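Local coordinates for PTS EIIA type-4 domain-containing protein (Streptococcus agalactiae NEM316, PDB 4TKZ), which probably serves as a cytoplasmic phosphocarrier of the phosphotransferase system, relaying phosphoryl groups for sugar uptake as EIIA components of the mannose-type family do, at residues Lys86-Ala99 / Val109-Gly123. Residues are numbered along the deposited sequence; the frame is centred on the assembly and turned at random.
Sequences KVLSGLNLSMLMEA and VDDLVDKVITSSHEG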
# COMPACT_ATOMS: atom_id res chain seq x y z
N LYS A 86 13.49 -11.44 -5.89
CA LYS A 86 12.18 -11.23 -6.50
C LYS A 86 11.75 -9.79 -6.29
O LYS A 86 11.91 -9.23 -5.20
CB LYS A 86 11.15 -12.19 -5.87
CG LYS A 86 11.32 -13.64 -6.29
CD LYS A 86 10.96 -13.82 -7.77
CE LYS A 86 10.74 -15.29 -8.12
NZ LYS A 86 10.83 -15.56 -9.58
N VAL A 87 11.20 -9.18 -7.34
CA VAL A 87 10.78 -7.79 -7.29
C VAL A 87 9.30 -7.68 -7.63
O VAL A 87 8.89 -7.99 -8.76
CB VAL A 87 11.58 -6.93 -8.28
CG1 VAL A 87 11.14 -5.47 -8.22
CG2 VAL A 87 13.08 -7.06 -8.00
N LEU A 88 8.49 -7.25 -6.66
CA LEU A 88 7.07 -7.04 -6.90
C LEU A 88 6.71 -5.55 -6.90
O LEU A 88 7.33 -4.77 -6.18
CB LEU A 88 6.21 -7.75 -5.84
CG LEU A 88 6.49 -9.21 -5.51
CD1 LEU A 88 5.38 -9.78 -4.58
CD2 LEU A 88 6.60 -10.04 -6.78
N SER A 89 5.73 -5.18 -7.72
CA SER A 89 5.07 -3.88 -7.60
C SER A 89 3.69 -4.10 -6.97
O SER A 89 3.28 -5.24 -6.79
CB SER A 89 4.92 -3.20 -8.95
OG SER A 89 4.11 -3.98 -9.82
N GLY A 90 3.00 -3.01 -6.64
CA GLY A 90 1.62 -3.08 -6.15
C GLY A 90 1.51 -3.25 -4.65
O GLY A 90 0.48 -3.69 -4.16
N LEU A 91 2.57 -2.89 -3.93
CA LEU A 91 2.67 -3.14 -2.50
C LEU A 91 1.46 -2.66 -1.72
O LEU A 91 1.12 -1.48 -1.77
CB LEU A 91 3.93 -2.47 -1.93
CG LEU A 91 4.05 -2.41 -0.40
CD1 LEU A 91 4.08 -3.81 0.20
CD2 LEU A 91 5.29 -1.63 -0.00
N ASN A 92 0.80 -3.59 -1.03
CA ASN A 92 -0.26 -3.27 -0.06
C ASN A 92 0.04 -3.96 1.27
O ASN A 92 1.01 -4.70 1.37
CB ASN A 92 -1.68 -3.54 -0.59
CG ASN A 92 -1.89 -4.98 -1.03
OD1 ASN A 92 -1.21 -5.89 -0.57
ND2 ASN A 92 -2.87 -5.18 -1.92
N LEU A 93 -0.76 -3.73 2.32
CA LEU A 93 -0.40 -4.34 3.59
C LEU A 93 -0.55 -5.86 3.53
O LEU A 93 0.16 -6.58 4.22
CB LEU A 93 -1.17 -3.71 4.77
CG LEU A 93 -0.79 -4.13 6.20
CD1 LEU A 93 0.68 -3.94 6.49
CD2 LEU A 93 -1.62 -3.35 7.24
N SER A 94 -1.47 -6.34 2.70
CA SER A 94 -1.65 -7.78 2.51
C SER A 94 -0.37 -8.43 1.99
O SER A 94 0.03 -9.50 2.46
CB SER A 94 -2.77 -8.05 1.49
OG SER A 94 -4.05 -7.76 2.04
N MET A 95 0.25 -7.78 1.02
CA MET A 95 1.50 -8.26 0.43
C MET A 95 2.56 -8.38 1.52
O MET A 95 3.24 -9.41 1.64
CB MET A 95 1.96 -7.30 -0.68
CG MET A 95 3.14 -7.80 -1.47
SD MET A 95 3.59 -6.64 -2.76
CE MET A 95 2.30 -6.95 -3.97
N LEU A 96 2.68 -7.34 2.33
CA LEU A 96 3.69 -7.30 3.39
C LEU A 96 3.42 -8.32 4.49
O LEU A 96 4.33 -9.04 4.92
CB LEU A 96 3.77 -5.90 4.01
CG LEU A 96 4.82 -5.70 5.10
CD1 LEU A 96 6.22 -6.18 4.65
CD2 LEU A 96 4.85 -4.23 5.50
N MET A 97 2.18 -8.39 4.95
CA MET A 97 1.87 -9.32 6.03
C MET A 97 2.10 -10.76 5.58
O MET A 97 2.63 -11.58 6.33
CB MET A 97 0.43 -9.11 6.52
CG MET A 97 0.18 -7.77 7.23
SD MET A 97 1.32 -7.38 8.58
CE MET A 97 1.06 -8.81 9.64
N GLU A 98 1.72 -11.08 4.35
CA GLU A 98 1.90 -12.44 3.85
C GLU A 98 3.37 -12.83 3.79
O GLU A 98 3.75 -13.94 4.18
CB GLU A 98 1.28 -12.61 2.46
CG GLU A 98 1.13 -14.09 2.06
CD GLU A 98 0.14 -14.82 2.95
OE1 GLU A 98 -1.07 -14.66 2.74
OE2 GLU A 98 0.56 -15.57 3.86
N ALA A 99 4.20 -11.92 3.29
CA ALA A 99 5.62 -12.21 3.18
C ALA A 99 6.20 -12.48 4.57
O ALA A 99 6.93 -13.46 4.77
CB ALA A 99 6.36 -11.06 2.49
N VAL A 109 12.78 -17.76 -1.83
CA VAL A 109 11.81 -16.72 -2.15
C VAL A 109 10.92 -17.08 -3.35
O VAL A 109 9.78 -16.64 -3.44
CB VAL A 109 12.51 -15.35 -2.37
CG1 VAL A 109 13.39 -15.37 -3.62
CG2 VAL A 109 11.48 -14.22 -2.45
N ASP A 110 11.45 -17.91 -4.27
CA ASP A 110 10.66 -18.38 -5.41
C ASP A 110 9.36 -19.06 -4.98
O ASP A 110 8.32 -18.91 -5.62
CB ASP A 110 11.47 -19.35 -6.27
CG ASP A 110 12.60 -18.68 -7.02
OD1 ASP A 110 12.68 -17.44 -7.00
OD2 ASP A 110 13.41 -19.41 -7.63
N ASP A 111 9.44 -19.82 -3.89
CA ASP A 111 8.30 -20.61 -3.44
C ASP A 111 7.37 -19.79 -2.54
O ASP A 111 6.29 -20.24 -2.17
CB ASP A 111 8.80 -21.87 -2.73
CG ASP A 111 9.72 -22.70 -3.60
OD1 ASP A 111 9.45 -22.80 -4.82
OD2 ASP A 111 10.73 -23.24 -3.08
N LEU A 112 7.81 -18.58 -2.21
CA LEU A 112 7.03 -17.68 -1.36
C LEU A 112 6.23 -16.65 -2.17
O LEU A 112 5.14 -16.25 -1.76
CB LEU A 112 7.93 -16.97 -0.35
CG LEU A 112 7.37 -15.77 0.41
CD1 LEU A 112 6.32 -16.21 1.43
CD2 LEU A 112 8.47 -14.96 1.08
N VAL A 113 6.75 -16.24 -3.32
CA VAL A 113 6.13 -15.15 -4.09
C VAL A 113 4.72 -15.42 -4.58
O VAL A 113 3.91 -14.49 -4.65
CB VAL A 113 6.99 -14.72 -5.31
CG1 VAL A 113 8.16 -13.90 -4.84
CG2 VAL A 113 7.43 -15.92 -6.11
N ASP A 114 4.42 -16.66 -4.93
CA ASP A 114 3.10 -16.99 -5.47
C ASP A 114 2.00 -16.81 -4.42
O ASP A 114 0.90 -16.36 -4.72
CB ASP A 114 3.11 -18.41 -6.03
CG ASP A 114 4.03 -18.55 -7.23
OD1 ASP A 114 4.15 -17.57 -8.00
OD2 ASP A 114 4.65 -19.62 -7.40
N LYS A 115 2.32 -17.15 -3.18
CA LYS A 115 1.39 -16.95 -2.07
C LYS A 115 1.23 -15.47 -1.77
O LYS A 115 0.15 -15.00 -1.43
CB LYS A 115 1.92 -17.69 -0.84
CG LYS A 115 0.97 -17.78 0.31
CD LYS A 115 1.37 -18.94 1.20
CE LYS A 115 1.69 -20.17 0.37
NZ LYS A 115 2.23 -21.29 1.18
N VAL A 116 2.33 -14.72 -1.89
CA VAL A 116 2.32 -13.29 -1.59
C VAL A 116 1.47 -12.54 -2.61
O VAL A 116 0.68 -11.66 -2.25
CB VAL A 116 3.77 -12.74 -1.55
CG1 VAL A 116 3.77 -11.23 -1.57
CG2 VAL A 116 4.50 -13.26 -0.31
N ILE A 117 1.61 -12.90 -3.87
CA ILE A 117 0.84 -12.31 -4.96
C ILE A 117 -0.64 -12.58 -4.78
O ILE A 117 -1.49 -11.69 -4.92
CB ILE A 117 1.27 -12.91 -6.31
CG1 ILE A 117 2.70 -12.50 -6.66
CG2 ILE A 117 0.30 -12.49 -7.41
CD1 ILE A 117 2.87 -11.01 -6.77
N THR A 118 -0.95 -13.84 -4.50
CA THR A 118 -2.33 -14.26 -4.30
C THR A 118 -2.98 -13.44 -3.20
O THR A 118 -4.07 -12.89 -3.39
CB THR A 118 -2.39 -15.75 -3.93
OG1 THR A 118 -1.93 -16.54 -5.04
CG2 THR A 118 -3.81 -16.16 -3.56
N SER A 119 -2.31 -13.34 -2.06
CA SER A 119 -2.86 -12.61 -0.92
C SER A 119 -3.02 -11.12 -1.24
O SER A 119 -3.98 -10.49 -0.80
CB SER A 119 -1.99 -12.80 0.33
OG SER A 119 -2.15 -14.10 0.86
N SER A 120 -2.08 -10.57 -2.02
CA SER A 120 -2.12 -9.16 -2.40
C SER A 120 -3.40 -8.86 -3.16
O SER A 120 -4.08 -7.86 -2.89
CB SER A 120 -0.89 -8.80 -3.25
OG SER A 120 0.30 -9.14 -2.59
N HIS A 121 -3.74 -9.74 -4.08
CA HIS A 121 -4.95 -9.61 -4.88
C HIS A 121 -6.20 -9.86 -4.04
O HIS A 121 -7.18 -9.13 -4.15
CB HIS A 121 -4.91 -10.61 -6.04
CG HIS A 121 -4.04 -10.19 -7.17
ND1 HIS A 121 -4.35 -9.13 -8.00
CD2 HIS A 121 -2.87 -10.70 -7.64
CE1 HIS A 121 -3.42 -9.00 -8.92
NE2 HIS A 121 -2.50 -9.93 -8.72
N GLU A 122 -6.15 -10.89 -3.21
CA GLU A 122 -7.30 -11.25 -2.40
C GLU A 122 -7.63 -10.18 -1.37
O GLU A 122 -8.74 -10.12 -0.85
CB GLU A 122 -7.07 -12.61 -1.72
CG GLU A 122 -7.03 -13.78 -2.69
CD GLU A 122 -6.76 -15.10 -2.02
OE1 GLU A 122 -5.97 -15.13 -1.05
OE2 GLU A 122 -7.33 -16.12 -2.46
N GLY A 123 -6.65 -9.32 -1.08
CA GLY A 123 -6.83 -8.27 -0.08
C GLY A 123 -7.55 -7.04 -0.60
O GLY A 123 -7.93 -6.16 0.18
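V109 meets K86 with both methyls, CG1 and CG2 lying against CG of the lysine and CG2 also against its CB. D110 follows with a long salt bridge, OD1 standing 3.7 Å from K86 NZ, which also hydrogen-bonds S128 of the second subunit. One turn on, V113 crosses the lysine stem at about a right angle, and its CG1 packs tightly on K86 CG (3.5 Å). K115 lies beside the aliphatic part of E98, whose OE2 bonds S102. V116 is wedged between strand and helix: CG1, anti to the backbone N (chi1 166°), touches L88 CD1 at 3.7 Å and M95 CG at 3.5 Å, while CG2 lies against A99. I117 adds CD1 to the strand side, 3.6 Å from L88 CD1. S119 packs its CB on the stem of E98. S120 comes closest to segment 93-99, with CA atoms of S120 and M95 4.7 Å apart; its OG bonds V116 O (2.6 Å), and M95 CB, CG and CE gather round that hydroxyl oxygen. N92, the N-cap of helix 93-102, accepts from M95 N through OD1 and donates through ND2 to S120 O (3.1 Å, N-H...O 164°), with that oxygen nearly in its amide plane; ND2 also bonds G90 O of the second subunit. S94 then packs on G123, which has no side chain to obstruct it. Helix 110-122 runs nearly parallel to segment 86-89 and roughly antiparallel to segment 93-99, covering the strand-helix unit of this parallel α/β fold. Apolar packing carries most of the contact, whereas the N92 amide ties the start of helix 93-102 to S120 and to the dimer interface.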